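Local structure of TCP pilus virulence regulatory protein (Vibrio cholerae, 4MLO) at residues F22-I27 / N64-F69; I35-A40 / E77-S82. The protein probably activates transcription of virulence genes, including those of the TCP pilus, as an AraC-family DNA-binding regulator that holds a fatty acid in a pocket between its cupin-like and helical regions. One frame throughout, in Å; residues are numbered along the deposited sequence.

Contact 1 of 2, residues F22-I27 / N64-F69. With PAM (palmitoleic acid), chain E.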
loop_
_atom_site.group_PDB
_atom_site.type_symbol
_atom_site.label_atom_id
_atom_site.label_comp_id
_atom_site.label_asym_id
_atom_site.label_seq_id
_atom_site.Cartn_x
_atom_site.Cartn_y
_atom_site.Cartn_z
ATOM N N PHE A 22 3.537 0.622 -11.758
ATOM C CA PHE A 22 3.097 -0.498 -10.949
ATOM C C PHE A 22 1.894 -1.154 -11.602
ATOM O O PHE A 22 0.941 -0.455 -11.993
ATOM C CB PHE A 22 2.744 -0.035 -9.550
ATOM C CG PHE A 22 3.854 0.677 -8.880
ATOM C CD1 PHE A 22 4.925 -0.027 -8.375
ATOM C CD2 PHE A 22 3.889 2.060 -8.861
ATOM C CE1 PHE A 22 5.981 0.630 -7.784
ATOM C CE2 PHE A 22 4.948 2.717 -8.274
ATOM C CZ PHE A 22 5.988 2.002 -7.733
ATOM N N ASN A 23 1.926 -2.488 -11.666
ATOM C CA ASN A 23 0.877 -3.299 -12.272
ATOM C C ASN A 23 0.496 -4.407 -11.312
ATOM O O ASN A 23 1.306 -5.286 -11.036
ATOM C CB ASN A 23 1.323 -3.910 -13.600
ATOM C CG ASN A 23 0.215 -4.711 -14.266
ATOM O OD1 ASN A 23 -0.829 -4.175 -14.581
ATOM N ND2 ASN A 23 0.448 -5.981 -14.482
ATOM N N ASN A 24 -0.750 -4.390 -10.821
ATOM C CA ASN A 24 -1.209 -5.417 -9.907
ATOM C C ASN A 24 -0.332 -5.456 -8.657
ATOM O O ASN A 24 -0.008 -6.517 -8.124
ATOM C CB ASN A 24 -1.286 -6.774 -10.598
ATOM C CG ASN A 24 -2.494 -6.862 -11.554
ATOM O OD1 ASN A 24 -3.398 -6.014 -11.507
ATOM N ND2 ASN A 24 -2.477 -7.860 -12.426
ATOM N N LEU A 25 -0.068 -4.264 -8.125
ATOM C CA LEU A 25 0.636 -4.097 -6.849
ATOM C C LEU A 25 -0.373 -4.248 -5.707
ATOM O O LEU A 25 -1.245 -3.388 -5.537
ATOM C CB LEU A 25 1.313 -2.729 -6.779
ATOM C CG LEU A 25 2.121 -2.425 -5.513
ATOM C CD1 LEU A 25 3.360 -3.330 -5.494
ATOM C CD2 LEU A 25 2.455 -0.923 -5.369
ATOM N N TYR A 26 -0.202 -5.318 -4.921
ATOM C CA TYR A 26 -1.007 -5.586 -3.725
ATOM C C TYR A 26 -0.506 -4.755 -2.556
ATOM O O TYR A 26 0.689 -4.768 -2.220
ATOM C CB TYR A 26 -0.980 -7.083 -3.371
ATOM C CG TYR A 26 -1.611 -7.391 -2.029
ATOM C CD1 TYR A 26 -2.986 -7.420 -1.875
ATOM C CD2 TYR A 26 -0.824 -7.624 -0.933
ATOM C CE1 TYR A 26 -3.545 -7.677 -0.614
ATOM C CE2 TYR A 26 -1.351 -7.848 0.277
ATOM C CZ TYR A 26 -2.698 -7.857 0.445
ATOM O OH TYR A 26 -3.130 -8.098 1.741
ATOM N N ILE A 27 -1.420 -4.040 -1.920
ATOM C CA ILE A 27 -1.076 -3.123 -0.840
ATOM C C ILE A 27 -1.290 -3.914 0.446
ATOM O O ILE A 27 -2.422 -4.115 0.884
ATOM C CB ILE A 27 -1.910 -1.846 -0.887
ATOM C CG1 ILE A 27 -1.722 -1.138 -2.235
ATOM C CG2 ILE A 27 -1.513 -0.947 0.230
ATOM C CD1 ILE A 27 -0.272 -0.784 -2.574
ATOM N N ASN A 64 -5.195 -3.857 1.077
ATOM C CA ASN A 64 -5.814 -4.938 0.297
ATOM C C ASN A 64 -6.256 -4.478 -1.077
ATOM O O ASN A 64 -6.911 -5.224 -1.793
ATOM C CB ASN A 64 -6.991 -5.599 1.022
ATOM C CG ASN A 64 -6.553 -6.327 2.265
ATOM O OD1 ASN A 64 -5.496 -6.950 2.303
ATOM N ND2 ASN A 64 -7.344 -6.212 3.319
ATOM N N SER A 65 -5.883 -3.272 -1.485
ATOM C CA SER A 65 -6.198 -2.872 -2.834
ATOM C C SER A 65 -5.156 -3.452 -3.792
ATOM O O SER A 65 -4.068 -3.853 -3.391
ATOM C CB SER A 65 -6.248 -1.346 -2.957
ATOM O OG SER A 65 -4.991 -0.748 -2.647
ATOM N N ILE A 66 -5.505 -3.471 -5.070
ATOM C CA ILE A 66 -4.615 -3.914 -6.142
ATOM C C ILE A 66 -4.428 -2.718 -7.054
ATOM O O ILE A 66 -5.351 -2.331 -7.785
ATOM C CB ILE A 66 -5.181 -5.116 -6.912
ATOM C CG1 ILE A 66 -5.363 -6.316 -5.995
ATOM C CG2 ILE A 66 -4.273 -5.466 -8.109
ATOM C CD1 ILE A 66 -4.120 -6.812 -5.344
ATOM N N GLN A 67 -3.233 -2.132 -7.019
ATOM C CA GLN A 67 -2.972 -0.851 -7.660
ATOM C C GLN A 67 -2.388 -1.001 -9.062
ATOM O O GLN A 67 -1.592 -1.906 -9.337
ATOM C CB GLN A 67 -2.024 -0.034 -6.795
ATOM C CG GLN A 67 -2.579 0.321 -5.412
ATOM C CD GLN A 67 -3.656 1.379 -5.469
ATOM O OE1 GLN A 67 -3.748 2.129 -6.424
ATOM N NE2 GLN A 67 -4.459 1.477 -4.397
ATOM N N ARG A 68 -2.805 -0.090 -9.944
ATOM C CA ARG A 68 -2.228 0.076 -11.283
ATOM C C ARG A 68 -2.038 1.564 -11.529
ATOM O O ARG A 68 -3.003 2.254 -11.868
ATOM C CB ARG A 68 -3.133 -0.518 -12.361
ATOM C CG ARG A 68 -3.387 -1.990 -12.189
ATOM C CD ARG A 68 -4.464 -2.510 -13.132
ATOM N NE ARG A 68 -4.832 -3.852 -12.744
ATOM C CZ ARG A 68 -5.837 -4.178 -11.925
ATOM N NH1 ARG A 68 -6.652 -3.269 -11.421
ATOM N NH2 ARG A 68 -6.030 -5.445 -11.648
ATOM N N PHE A 69 -0.806 2.053 -11.399
ATOM C CA PHE A 69 -0.574 3.481 -11.552
ATOM C C PHE A 69 0.877 3.707 -11.911
ATOM O O PHE A 69 1.725 2.828 -11.740
ATOM C CB PHE A 69 -0.962 4.283 -10.304
ATOM C CG PHE A 69 -0.053 4.093 -9.110
ATOM C CD1 PHE A 69 -0.321 3.096 -8.187
ATOM C CD2 PHE A 69 1.004 4.957 -8.852
ATOM C CE1 PHE A 69 0.461 2.938 -7.070
ATOM C CE2 PHE A 69 1.806 4.805 -7.736
ATOM C CZ PHE A 69 1.525 3.798 -6.827
HETATM C C1 PAM E . 7.003 -0.083 -0.935
HETATM O O1 PAM E . 7.812 0.680 -0.341
HETATM O O2 PAM E . 6.134 -0.730 -0.306
HETATM C C2 PAM E . 7.077 -0.257 -2.427
HETATM C C3 PAM E . 5.758 0.126 -3.117
HETATM C C4 PAM E . 5.434 1.589 -2.830
HETATM C C5 PAM E . 4.173 2.064 -3.544
HETATM C C6 PAM E . 3.794 3.479 -3.109
HETATM C C7 PAM E . 4.857 4.518 -3.466
HETATM C C8 PAM E . 4.940 4.723 -4.968
HETATM C C9 PAM E . 6.044 5.700 -5.361
HETATM C C10 PAM E . 7.346 5.394 -5.355
HETATM C C11 PAM E . 7.867 4.038 -4.908
HETATM C C12 PAM E . 9.144 3.614 -5.634
HETATM C C13 PAM E . 9.357 2.120 -5.378
HETATM C C14 PAM E . 10.284 1.424 -6.353
HETATM C C15 PAM E . 9.807 1.549 -7.795
HETATM C C16 PAM E . 10.317 0.422 -8.658
HETATM O O HOH W 1 -3.337 -5.489 -14.952
#

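Contact 2 of 2, residues I35-A40 / E77-S82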
loop_
_atom_site.group_PDB
_atom_site.type_symbol
_atom_site.label_atom_id
_atom_site.label_comp_id
_atom_site.label_asym_id
_atom_site.label_seq_id
_atom_site.Cartn_x
_atom_site.Cartn_y
_atom_site.Cartn_z
ATOM N N ILE A 35 6.104 13.376 -2.523
ATOM C CA ILE A 35 7.407 13.809 -3.012
ATOM C C ILE A 35 7.886 14.985 -2.167
ATOM O O ILE A 35 7.083 15.713 -1.569
ATOM C CB ILE A 35 7.320 14.165 -4.515
ATOM C CG1 ILE A 35 6.432 15.395 -4.749
ATOM C CG2 ILE A 35 6.813 12.956 -5.322
ATOM C CD1 ILE A 35 6.345 15.838 -6.208
ATOM N N ASP A 36 9.211 15.178 -2.094
ATOM C CA ASP A 36 9.764 16.183 -1.191
ATOM C C ASP A 36 10.009 17.523 -1.867
ATOM O O ASP A 36 10.345 18.497 -1.183
ATOM C CB ASP A 36 11.074 15.687 -0.575
ATOM C CG ASP A 36 12.214 15.660 -1.573
ATOM O OD1 ASP A 36 11.963 15.661 -2.802
ATOM O OD2 ASP A 36 13.372 15.614 -1.125
ATOM N N SER A 37 9.842 17.596 -3.180
ATOM C CA SER A 37 10.202 18.789 -3.933
ATOM C C SER A 37 9.737 18.593 -5.364
ATOM O O SER A 37 9.480 17.468 -5.811
ATOM C CB SER A 37 11.708 19.055 -3.895
ATOM O OG SER A 37 12.420 17.981 -4.479
ATOM N N GLY A 38 9.630 19.700 -6.067
ATOM C CA GLY A 38 9.288 19.655 -7.453
ATOM C C GLY A 38 7.854 19.209 -7.672
ATOM O O GLY A 38 6.985 19.312 -6.801
ATOM N N ILE A 39 7.626 18.697 -8.877
ATOM C CA ILE A 39 6.310 18.291 -9.343
ATOM C C ILE A 39 6.438 16.898 -9.936
ATOM O O ILE A 39 7.485 16.525 -10.470
ATOM C CB ILE A 39 5.741 19.278 -10.388
ATOM C CG1 ILE A 39 5.623 20.682 -9.798
ATOM C CG2 ILE A 39 4.385 18.809 -10.903
ATOM C CD1 ILE A 39 4.600 20.810 -8.678
ATOM N N ALA A 40 5.368 16.119 -9.819
ATOM C CA ALA A 40 5.279 14.828 -10.467
ATOM C C ALA A 40 3.863 14.665 -10.988
ATOM O O ALA A 40 2.940 15.368 -10.569
ATOM C CB ALA A 40 5.638 13.681 -9.509
ATOM N N GLU A 77 15.810 17.872 -11.279
ATOM C CA GLU A 77 16.685 17.422 -10.211
ATOM C C GLU A 77 16.111 16.144 -9.614
ATOM O O GLU A 77 14.978 15.754 -9.907
ATOM C CB GLU A 77 16.824 18.498 -9.126
ATOM N N ASN A 78 16.896 15.500 -8.754
ATOM C CA ASN A 78 16.393 14.351 -8.014
ATOM C C ASN A 78 15.233 14.762 -7.115
ATOM O O ASN A 78 15.276 15.795 -6.446
ATOM C CB ASN A 78 17.502 13.723 -7.167
ATOM C CG ASN A 78 16.987 12.582 -6.270
ATOM O OD1 ASN A 78 16.907 11.428 -6.700
ATOM N ND2 ASN A 78 16.643 12.907 -5.021
ATOM N N ILE A 79 14.186 13.937 -7.116
ATOM C CA ILE A 79 13.081 14.017 -6.166
ATOM C C ILE A 79 13.215 12.826 -5.237
ATOM O O ILE A 79 13.599 11.736 -5.678
ATOM C CB ILE A 79 11.716 13.973 -6.883
ATOM C CG1 ILE A 79 11.454 15.280 -7.634
ATOM C CG2 ILE A 79 10.589 13.689 -5.893
ATOM C CD1 ILE A 79 10.225 15.197 -8.534
ATOM N N ASN A 80 12.906 13.030 -3.964
ATOM C CA ASN A 80 12.791 11.941 -3.007
ATOM C C ASN A 80 11.325 11.653 -2.759
ATOM O O ASN A 80 10.555 12.566 -2.413
ATOM C CB ASN A 80 13.491 12.273 -1.691
ATOM C CG ASN A 80 14.994 12.391 -1.859
ATOM O OD1 ASN A 80 15.600 11.621 -2.597
ATOM N ND2 ASN A 80 15.590 13.373 -1.199
ATOM N N VAL A 81 10.946 10.380 -2.888
ATOM C CA VAL A 81 9.581 9.943 -2.588
ATOM C C VAL A 81 9.589 9.244 -1.238
ATOM O O VAL A 81 10.219 8.194 -1.069
ATOM C CB VAL A 81 9.027 9.011 -3.677
ATOM C CG1 VAL A 81 7.537 8.771 -3.467
ATOM C CG2 VAL A 81 9.273 9.601 -5.050
ATOM N N SER A 82 8.854 9.817 -0.280
ATOM C CA SER A 82 8.736 9.234 1.039
ATOM C C SER A 82 7.494 8.366 1.082
ATOM O O SER A 82 6.440 8.758 0.575
ATOM C CB SER A 82 8.648 10.327 2.106
ATOM O OG SER A 82 9.801 11.141 2.102
#

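Contact 1 of 2, residues F22-I27 / N64-F69
Tyr-26 and Ile-66 face each other as a non-hydrogen-bonded antiparallel pair, and the tyrosine runs beside the side chain of Asn-64, just ahead of the other strand. With CG anti to the backbone N (chi1 171°), its CB lies 3.7 Å from Ile-66 CD1, the same methyl that meets Tyr-26 CD1 at the ring edge, in plane. Farther out, CE1 passes Asn-64 CA, and Tyr-26 OH donates to Asn-64 OD1 over 2.7 Å, nearly along the amide C=O. Leu-25 and Gln-67 exchange two backbone bonds, Gln-67 N to Leu-25 O being the shorter at 2.8 Å. Asn-24 faces Gln-67 as well, making a G1 beta bulge where the strand turns its corner. Arg-68 NH2 gives a weak, bent bond to Asn-24 OD1; NH2 is also bonded to Arg-209 O, and NH1 to Asn-46 OD1. On the other side of the sheet Phe-22 CD2 sits over one face of the Phe-69 ring, 3.6 Å from Phe-69 CZ, the planes oblique at 44°. Leu-25 CD2 lies 3.9 Å from palmitoleic acid C5. Phe-22, Leu-25 and Phe-69 thus offer hydrocarbon to the lipid chain, while Gln-67 on the same face turns its amide to Ser-65 OG and Asp-113 O.

Contact 2 of 2, residues I35-A40 / E77-S82
Asp-36 and Asn-80 supply the polar part of this contact, using backbone and side chain alike. Asp-36 N donates to Asn-80 O at 3.0 Å through a bent bond. In return, Asn-80 N reaches Asp-36 OD1 almost straight, at 165°. With its CG between the backbone N and the carbonyl carbon (chi1 72°), the carboxylate lies against the strand, where it accepts this bond. Ser-37 OG also donates to Asp-36 OD1, 2.9 Å away, from the face of the carboxylate opposite Asn-80 N; two donors thus grip one oxygen and should restrain the rotation of the carboxylate. The bond from Asn-80 ND2 to Asp-36 OD2 is weak, while Asn-80 OD1 accepts from Asn-78 ND2.

The apolar contacts centre on Ile-79, whose CG2 meets Ile-35 CB at 3.6 Å. Ile-35 CG2 lies more loosely against Val-81 CG2, at 4.2 Å. The end of Ile-79 lies against backbone oxygens, CD1 being 3.6 Å from Ile-39 O and CG1 beside the buried Ser-37 O, which has no polar partner in the model.

Ile-35 and Val-81 form a non-hydrogen-bonded antiparallel pair, after which the chain leaves the sheet for strand 40-44: an intersheet connection consistent with the two-sheet jelly-roll of cupin-like domains.

Overall arrangement
The two contacts belong to different sheets of the cupin-like domain. Contact 1 pairs strands 19-26 and 66-73 in the four-stranded sheet, whereas contact 2 lies at the end of strand 31-35, beside strand 79-86 of the five-stranded one. Their centres are about 21 Å apart and their nearest atoms about 8 Å. Chain order interleaves them: 35-40 leads from one sheet to the other, as does the loop between strands 66-73 and 79-86. Palmitoleic acid relates them in space, since Phe-22, Leu-25 and Phe-69 of contact 1 and Val-81 of contact 2, its side chain about 4 Å from the fatty acid, all line the pocket. Lys-31, Tyr-12 and Lys-230 bind the fatty acid by hydrogen bonds.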